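PDB 2P67: LAO/AO transport system kinase from Escherichia coli, which is a P-loop NTPase-fold protein of the MeaB-like GTPase family, built on a parallel beta-sheet flanked by helices. Local coordinates for residues L73-M78 with R246-I251; R236-S241 with W252-D257; L307-K310 with S315-T318. One frame throughout, in Å; residues are numbered along the deposited sequence.

Interaction 1: residues L73-M78 with R246-I251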
loop_
_atom_site.group_PDB
_atom_site.type_symbol
_atom_site.label_atom_id
_atom_site.label_comp_id
_atom_site.label_asym_id
_atom_site.label_seq_id
_atom_site.Cartn_x
_atom_site.Cartn_y
_atom_site.Cartn_z
ATOM N N LEU A 73 9.958 -5.767 -26.685
ATOM C CA LEU A 73 9.826 -7.194 -26.415
ATOM C C LEU A 73 10.389 -8.074 -27.525
ATOM O O LEU A 73 11.032 -9.092 -27.258
ATOM C CB LEU A 73 8.375 -7.560 -26.139
ATOM C CG LEU A 73 7.860 -7.134 -24.766
ATOM C CD1 LEU A 73 6.353 -7.350 -24.717
ATOM C CD2 LEU A 73 8.590 -7.881 -23.633
ATOM N N GLU A 74 10.137 -7.680 -28.766
ATOM C CA GLU A 74 10.678 -8.401 -29.915
ATOM C C GLU A 74 12.205 -8.366 -29.905
ATOM O O GLU A 74 12.856 -9.404 -29.998
ATOM C CB GLU A 74 10.131 -7.819 -31.226
ATOM C CG GLU A 74 10.650 -8.579 -32.455
ATOM C CD GLU A 74 10.393 -7.845 -33.762
ATOM O OE1 GLU A 74 10.506 -6.604 -33.791
ATOM O OE2 GLU A 74 10.093 -8.522 -34.772
ATOM N N ALA A 75 12.776 -7.171 -29.792
ATOM C CA ALA A 75 14.233 -7.030 -29.736
ATOM C C ALA A 75 14.845 -7.778 -28.551
ATOM O O ALA A 75 15.831 -8.488 -28.700
ATOM C CB ALA A 75 14.634 -5.545 -29.736
ATOM N N PHE A 76 14.244 -7.624 -27.366
ATOM C CA PHE A 76 14.755 -8.256 -26.156
ATOM C C PHE A 76 14.656 -9.775 -26.279
ATOM O O PHE A 76 15.620 -10.491 -25.977
ATOM C CB PHE A 76 13.982 -7.738 -24.922
ATOM C CG PHE A 76 14.462 -8.299 -23.602
ATOM C CD1 PHE A 76 15.723 -7.975 -23.090
ATOM C CD2 PHE A 76 13.635 -9.140 -22.852
ATOM C CE1 PHE A 76 16.150 -8.491 -21.851
ATOM C CE2 PHE A 76 14.058 -9.665 -21.615
ATOM C CZ PHE A 76 15.313 -9.349 -21.118
ATOM N N GLY A 77 13.496 -10.250 -26.728
ATOM C CA GLY A 77 13.244 -11.689 -26.910
ATOM C C GLY A 77 14.253 -12.311 -27.870
ATOM O O GLY A 77 14.851 -13.361 -27.571
ATOM N N MET A 78 14.460 -11.642 -29.004
ATOM C CA MET A 78 15.425 -12.112 -30.016
ATOM C C MET A 78 16.857 -12.131 -29.482
ATOM O O MET A 78 17.614 -13.046 -29.783
ATOM C CB MET A 78 15.296 -11.330 -31.334
ATOM C CG MET A 78 14.028 -11.681 -32.152
ATOM S SD MET A 78 13.750 -13.466 -32.415
ATOM C CE MET A 78 15.216 -13.942 -33.324
ATOM N N ARG A 246 19.888 -0.848 -30.322
ATOM C CA ARG A 246 20.912 -0.311 -29.434
ATOM C C ARG A 246 20.373 -0.213 -28.011
ATOM O O ARG A 246 19.226 0.182 -27.802
ATOM C CB ARG A 246 21.404 1.054 -29.930
ATOM C CG ARG A 246 22.192 1.003 -31.250
ATOM C CD ARG A 246 23.604 0.426 -31.060
ATOM N NE ARG A 246 24.164 -0.059 -32.320
ATOM C CZ ARG A 246 24.246 -1.342 -32.668
ATOM N NH1 ARG A 246 23.827 -2.293 -31.842
ATOM N NH2 ARG A 246 24.765 -1.676 -33.840
ATOM N N GLY A 247 21.202 -0.584 -27.049
ATOM C CA GLY A 247 20.823 -0.509 -25.639
ATOM C C GLY A 247 20.194 -1.770 -25.083
ATOM O O GLY A 247 20.084 -1.915 -23.869
ATOM N N ILE A 248 19.799 -2.689 -25.960
ATOM C CA ILE A 248 19.117 -3.909 -25.530
ATOM C C ILE A 248 20.063 -4.838 -24.776
ATOM O O ILE A 248 19.700 -5.370 -23.738
ATOM C CB ILE A 248 18.417 -4.670 -26.704
ATOM C CG1 ILE A 248 17.602 -3.723 -27.600
ATOM C CG2 ILE A 248 17.548 -5.843 -26.171
ATOM C CD1 ILE A 248 16.461 -2.993 -26.904
ATOM N N ASP A 249 21.270 -5.032 -25.306
ATOM C CA ASP A 249 22.305 -5.844 -24.664
ATOM C C ASP A 249 22.542 -5.367 -23.226
ATOM O O ASP A 249 22.691 -6.158 -22.301
ATOM C CB ASP A 249 23.633 -5.762 -25.449
ATOM C CG ASP A 249 23.514 -6.242 -26.894
ATOM O OD1 ASP A 249 22.825 -7.244 -27.161
ATOM O OD2 ASP A 249 24.133 -5.614 -27.781
ATOM N N GLU A 250 22.573 -4.044 -23.060
ATOM C CA GLU A 250 22.860 -3.412 -21.778
ATOM C C GLU A 250 21.732 -3.642 -20.760
ATOM O O GLU A 250 21.983 -3.799 -19.557
ATOM C CB GLU A 250 23.103 -1.914 -21.995
ATOM C CG GLU A 250 24.466 -1.618 -22.678
ATOM C CD GLU A 250 24.526 -1.896 -24.201
ATOM O OE1 GLU A 250 23.531 -2.309 -24.863
ATOM O OE2 GLU A 250 25.626 -1.683 -24.759
ATOM N N ILE A 251 20.500 -3.682 -21.259
ATOM C CA ILE A 251 19.333 -3.974 -20.411
ATOM C C ILE A 251 19.396 -5.418 -19.892
ATOM O O ILE A 251 19.199 -5.670 -18.703
ATOM C CB ILE A 251 18.013 -3.630 -21.140
ATOM C CG1 ILE A 251 17.887 -2.091 -21.281
ATOM C CG2 ILE A 251 16.792 -4.268 -20.419
ATOM C CD1 ILE A 251 16.979 -1.613 -22.313
#

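Interaction 2: residues R236-S241 with W252-D257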
loop_
_atom_site.group_PDB
_atom_site.type_symbol
_atom_site.label_atom_id
_atom_site.label_comp_id
_atom_site.label_asym_id
_atom_site.label_seq_id
_atom_site.Cartn_x
_atom_site.Cartn_y
_atom_site.Cartn_z
ATOM N N ARG A 236 18.004 0.831 -11.531
ATOM C CA ARG A 236 18.719 1.480 -12.636
ATOM C C ARG A 236 17.743 1.964 -13.678
ATOM O O ARG A 236 16.674 1.365 -13.865
ATOM C CB ARG A 236 19.705 0.520 -13.301
ATOM C CG ARG A 236 20.771 -0.014 -12.364
ATOM C CD ARG A 236 21.741 -0.929 -13.111
ATOM N NE ARG A 236 22.689 -1.523 -12.178
ATOM C CZ ARG A 236 23.596 -2.437 -12.501
ATOM N NH1 ARG A 236 23.726 -2.826 -13.767
ATOM N NH2 ARG A 236 24.382 -2.944 -11.553
ATOM N N VAL A 237 18.110 3.051 -14.351
ATOM C CA VAL A 237 17.291 3.635 -15.392
ATOM C C VAL A 237 18.152 3.686 -16.651
ATOM O O VAL A 237 19.206 4.355 -16.668
ATOM C CB VAL A 237 16.791 5.053 -15.018
ATOM C CG1 VAL A 237 15.822 5.587 -16.078
ATOM C CG2 VAL A 237 16.115 5.039 -13.639
ATOM N N LEU A 238 17.704 2.969 -17.677
ATOM C CA LEU A 238 18.454 2.844 -18.926
ATOM C C LEU A 238 17.627 3.348 -20.102
ATOM O O LEU A 238 16.425 3.485 -19.996
ATOM C CB LEU A 238 18.893 1.393 -19.156
ATOM C CG LEU A 238 19.757 0.747 -18.063
ATOM C CD1 LEU A 238 20.227 -0.637 -18.468
ATOM C CD2 LEU A 238 20.948 1.627 -17.719
ATOM N N THR A 239 18.291 3.651 -21.215
ATOM C CA THR A 239 17.582 4.012 -22.433
ATOM C C THR A 239 17.986 3.042 -23.540
ATOM O O THR A 239 19.063 2.415 -23.485
ATOM C CB THR A 239 17.909 5.446 -22.913
ATOM O OG1 THR A 239 19.260 5.465 -23.395
ATOM C CG2 THR A 239 17.692 6.511 -21.785
ATOM N N CYS A 240 17.125 2.934 -24.552
ATOM C CA CYS A 240 17.393 2.059 -25.692
ATOM C C CYS A 240 16.676 2.552 -26.931
ATOM O O CYS A 240 15.822 3.427 -26.856
ATOM C CB CYS A 240 17.007 0.601 -25.390
ATOM S SG CYS A 240 15.252 0.293 -25.081
ATOM N N SER A 241 17.063 2.015 -28.085
ATOM C CA SER A 241 16.239 2.120 -29.282
ATOM C C SER A 241 15.996 0.708 -29.771
ATOM O O SER A 241 16.891 0.106 -30.358
ATOM C CB SER A 241 16.936 2.922 -30.389
ATOM O OG SER A 241 16.048 3.088 -31.490
ATOM N N TRP A 252 19.729 -6.360 -20.772
ATOM C CA TRP A 252 19.896 -7.763 -20.367
ATOM C C TRP A 252 21.012 -7.881 -19.337
ATOM O O TRP A 252 20.890 -8.569 -18.334
ATOM C CB TRP A 252 20.174 -8.633 -21.602
ATOM C CG TRP A 252 20.446 -10.076 -21.328
ATOM C CD1 TRP A 252 21.491 -10.826 -21.832
ATOM C CD2 TRP A 252 19.675 -10.964 -20.508
ATOM N NE1 TRP A 252 21.412 -12.124 -21.366
ATOM C CE2 TRP A 252 20.306 -12.240 -20.562
ATOM C CE3 TRP A 252 18.520 -10.812 -19.722
ATOM C CZ2 TRP A 252 19.809 -13.356 -19.866
ATOM C CZ3 TRP A 252 18.025 -11.929 -19.035
ATOM C CH2 TRP A 252 18.669 -13.180 -19.115
ATOM N N HIS A 253 22.101 -7.164 -19.575
ATOM C CA HIS A 253 23.198 -7.154 -18.639
ATOM C C HIS A 253 22.825 -6.599 -17.262
ATOM O O HIS A 253 23.294 -7.099 -16.251
ATOM C CB HIS A 253 24.389 -6.439 -19.257
ATOM C CG HIS A 253 24.997 -7.224 -20.374
ATOM N ND1 HIS A 253 25.714 -6.646 -21.401
ATOM C CD2 HIS A 253 24.952 -8.551 -20.640
ATOM C CE1 HIS A 253 26.114 -7.594 -22.234
ATOM N NE2 HIS A 253 25.658 -8.757 -21.798
ATOM N N ALA A 254 21.967 -5.591 -17.241
ATOM C CA ALA A 254 21.487 -5.036 -15.983
ATOM C C ALA A 254 20.610 -6.049 -15.245
ATOM O O ALA A 254 20.680 -6.157 -14.024
ATOM C CB ALA A 254 20.732 -3.737 -16.215
ATOM N N ILE A 255 19.770 -6.768 -15.990
ATOM C CA ILE A 255 18.952 -7.839 -15.414
ATOM C C ILE A 255 19.833 -8.915 -14.785
ATOM O O ILE A 255 19.548 -9.379 -13.679
ATOM C CB ILE A 255 17.947 -8.439 -16.449
ATOM C CG1 ILE A 255 16.875 -7.389 -16.783
ATOM C CG2 ILE A 255 17.269 -9.728 -15.884
ATOM C CD1 ILE A 255 16.115 -7.573 -18.105
ATOM N N ILE A 256 20.895 -9.307 -15.481
ATOM C CA ILE A 256 21.854 -10.269 -14.927
ATOM C C ILE A 256 22.499 -9.718 -13.638
ATOM O O ILE A 256 22.607 -10.432 -12.652
ATOM C CB ILE A 256 22.907 -10.705 -15.978
ATOM C CG1 ILE A 256 22.221 -11.519 -17.081
ATOM C CG2 ILE A 256 24.026 -11.530 -15.311
ATOM C CD1 ILE A 256 23.058 -11.682 -18.329
ATOM N N ASP A 257 22.880 -8.437 -13.647
ATOM C CA ASP A 257 23.430 -7.758 -12.467
ATOM C C ASP A 257 22.445 -7.786 -11.281
ATOM O O ASP A 257 22.827 -8.034 -10.130
ATOM C CB ASP A 257 23.799 -6.302 -12.821
ATOM C CG ASP A 257 25.075 -6.188 -13.665
ATOM O OD1 ASP A 257 25.823 -7.194 -13.827
ATOM O OD2 ASP A 257 25.329 -5.075 -14.185
#

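Interaction 3: residues L307-K310 with S315-T318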
loop_
_atom_site.group_PDB
_atom_site.type_symbol
_atom_site.label_atom_id
_atom_site.label_comp_id
_atom_site.label_asym_id
_atom_site.label_seq_id
_atom_site.Cartn_x
_atom_site.Cartn_y
_atom_site.Cartn_z
ATOM N N LEU A 307 -24.337 4.725 6.513
ATOM C CA LEU A 307 -25.169 5.943 6.441
ATOM C C LEU A 307 -25.499 6.524 7.823
ATOM O O LEU A 307 -25.492 7.738 7.996
ATOM C CB LEU A 307 -26.449 5.704 5.642
ATOM C CG LEU A 307 -27.243 6.956 5.230
ATOM C CD1 LEU A 307 -26.396 7.941 4.439
ATOM C CD2 LEU A 307 -28.480 6.544 4.416
ATOM N N ALA A 308 -25.784 5.650 8.786
ATOM C CA ALA A 308 -25.972 6.057 10.184
ATOM C C ALA A 308 -24.766 6.814 10.728
ATOM O O ALA A 308 -24.915 7.826 11.387
ATOM C CB ALA A 308 -26.298 4.837 11.067
ATOM N N VAL A 309 -23.559 6.328 10.446
ATOM C CA VAL A 309 -22.340 7.026 10.862
ATOM C C VAL A 309 -22.192 8.368 10.126
ATOM O O VAL A 309 -21.922 9.409 10.741
ATOM C CB VAL A 309 -21.068 6.104 10.692
ATOM C CG1 VAL A 309 -19.796 6.879 10.963
ATOM C CG2 VAL A 309 -21.171 4.856 11.604
ATOM N N LYS A 310 -22.436 8.362 8.820
ATOM C CA LYS A 310 -22.300 9.579 8.032
ATOM C C LYS A 310 -23.253 10.658 8.542
ATOM O O LYS A 310 -22.892 11.842 8.575
ATOM C CB LYS A 310 -22.595 9.260 6.567
ATOM C CG LYS A 310 -22.359 10.359 5.579
ATOM C CD LYS A 310 -22.564 9.786 4.166
ATOM C CE LYS A 310 -22.649 10.910 3.151
ATOM N NZ LYS A 310 -21.752 10.748 1.985
ATOM N N SER A 315 -21.802 6.516 16.646
ATOM C CA SER A 315 -20.353 6.637 16.597
ATOM C C SER A 315 -19.769 5.491 15.766
ATOM O O SER A 315 -20.398 4.453 15.614
ATOM C CB SER A 315 -19.739 6.577 18.009
ATOM O OG SER A 315 -20.022 5.321 18.588
ATOM N N PRO A 316 -18.552 5.678 15.234
ATOM C CA PRO A 316 -17.822 4.570 14.614
ATOM C C PRO A 316 -17.739 3.316 15.510
ATOM O O PRO A 316 -17.971 2.207 15.020
ATOM C CB PRO A 316 -16.450 5.182 14.342
ATOM C CG PRO A 316 -16.772 6.646 14.090
ATOM C CD PRO A 316 -17.816 6.954 15.122
ATOM N N ARG A 317 -17.476 3.497 16.806
ATOM C CA ARG A 317 -17.442 2.382 17.762
ATOM C C ARG A 317 -18.715 1.534 17.677
ATOM O O ARG A 317 -18.654 0.310 17.530
ATOM C CB ARG A 317 -17.278 2.907 19.197
ATOM C CG ARG A 317 -17.390 1.822 20.254
ATOM C CD ARG A 317 -17.550 2.416 21.642
ATOM N NE ARG A 317 -16.273 2.935 22.109
ATOM C CZ ARG A 317 -15.926 2.989 23.387
ATOM N NH1 ARG A 317 -16.765 2.545 24.324
ATOM N NH2 ARG A 317 -14.753 3.487 23.723
ATOM N N THR A 318 -19.867 2.202 17.769
ATOM C CA THR A 318 -21.157 1.522 17.734
ATOM C C THR A 318 -21.395 0.915 16.369
ATOM O O THR A 318 -21.867 -0.217 16.270
ATOM C CB THR A 318 -22.322 2.455 18.150
ATOM O OG1 THR A 318 -22.168 2.766 19.526
ATOM C CG2 THR A 318 -23.674 1.764 17.988
#

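Interaction 1: residues L73-M78 with R246-I251
I248, in the first turn of helix 248-264, sets its two branches against A75 and F76 of helix 69-82, and these three residues carry most of the 170 Å² buried between the segments. CG2 of I248 lies against the backbone of helix 69-82 rather than a side-chain tip: it is 3.7 Å from CA of F76, 3.9 Å from N of F76 and 4.0 Å from the carbonyl O of A75. CG1 of I248 instead faces the methyl of A75, with 4.1 Å between it and CB of A75. The rotation about the first side-chain bond of I248 accounts for this placing: CG1 stands anti to the carbonyl carbon (chi1 -47°), which leaves CG2 anti to the backbone N and directed at the opposing backbone.

The F76 ring takes part by its rim. CD1 of F76 is 4.2 Å from CG2 of I248, and that methyl sits near the ring plane, so the contact is with the edge and not over a face. The closest pair of CA atoms, those of F76 and I248, is separated by 6.2 Å. No hydrogen bond crosses between the segments; all three touching residues are buried, and the join is van der Waals packing, with one methyl against the helix backbone. G247 occupies the N-cap position, and its positive phi of 92° turns the chain into helix 248-264 just ahead of I248.

Further side chains extend the same seam: I248 also touches F72 and L79 on helix 69-82, as well as C240 in the loop after strand 236-239. On the sheet side, F76 reaches I153 of strand 151-157 and L59 of strand 57-63, placing the contact between two neighbouring helices that flank the parallel sheet.

Interaction 2: residues R236-S241 with W252-D257
Strand 236-239 and helix 252-257 run nearly antiparallel, their local axes inclined at 165° and 10.4 Å apart at closest approach, with R236 and A254 as the nearest CA pair. The helix that follows strand 236-239 thus packs back against it.

A254 presents its methyl to the strand, and CD1 of L238 meets CB of A254 at 3.9 Å. Beyond this apolar point R236 reaches across the helix flank. Its chain is extended from CG to NE, which carries the guanidinium past A254, where NH1 of R236 is 3.8 Å from CA of A254, and on to D257. There NH1 of R236 donates to OD2 of D257 over 2.8 Å with an N-H...O angle of 163°. The acceptor lies in the guanidinium plane and uses its anti lone pair, while the two flat groups are turned 66° from each other. NH2 of R236 stands farther off, at 3.5 Å from OD2 of D257, so the grip is single rather than bidentate.

The in-plane, nearly straight bond therefore holds the guanidinium by one edge and ties the start of strand 236-239, at one edge of the sheet within this chain, to the helix after it. With this single charged bond at the partly exposed rim, the apolar touch of L238 on A254 is left further in.

Interaction 3: residues L307-K310 with S315-T318
V309 spreads its two methyls over the start of the following helix, one toward S315 and the other toward P316. CG2 of V309 is 4.1 Å from the carbonyl O of S315, while CG1 of V309 lies 4.4 Å from CG of P316, the latter a loose apolar touch. With CG1 anti to the backbone N (chi1 173°), CG2 falls beside that N, and this fork lets one short side chain meet both residues. The nearest CA atoms are those of V309 and S315, 6.1 Å apart, and the surface buried between the segments is small, 88 Å².

S315 serves the contact through its backbone, because its CB points away from helix 296-310. Its hydroxyl is engaged within its own segment: S315 is the N-cap of helix 316-328, and N of T318 donates to OG of S315 over 3.2 Å, with an N-H...O angle of 165°. That capping bond satisfies an amide of the first turn, which has no earlier helical carbonyl to pair with. P316 occupies the first helical position, where the lack of an amide hydrogen costs nothing. Together they mark the point at which the chain, having left helix 296-310, enters helix 316-328.

The second subunit closes over this turn. V309 packs on L280 of the second subunit and P316 on W279 of the second subunit, while R317 forms a salt bridge with E139 of the second subunit.

Within the chain, then, the contact is slight, a methyl-to-methylene touch and a methyl against a carbonyl oxygen, with no hydrogen bond between the segments. The polar groups work in other directions: OG of S315 and N of T318 form the cap, whereas N of S315 and OG1 of T318 are hydrogen-bonded to D47 of the second subunit.

How the interactions relate
From the N terminus, helix 69-82 supplies the first half of interaction 1, whose partner comes only after 167 residues that include several strands of the sheet. Before that loop closes, the chain passes through strand 236-239, the first half of interaction 2, which is completed further along helix 248-264; the two contacts therefore cross rather than nest. They also touch: S241 N and R246 O are probably hydrogen-bonded, and F76 packs on I255. Helix 248-264 thus joins helix 69-82 to strand 236-239, at one edge of the sheet. Interaction 3 follows in series, closing a four-residue turn between helices 296-310 and 316-328, with its centre 56 Å from that of interaction 1.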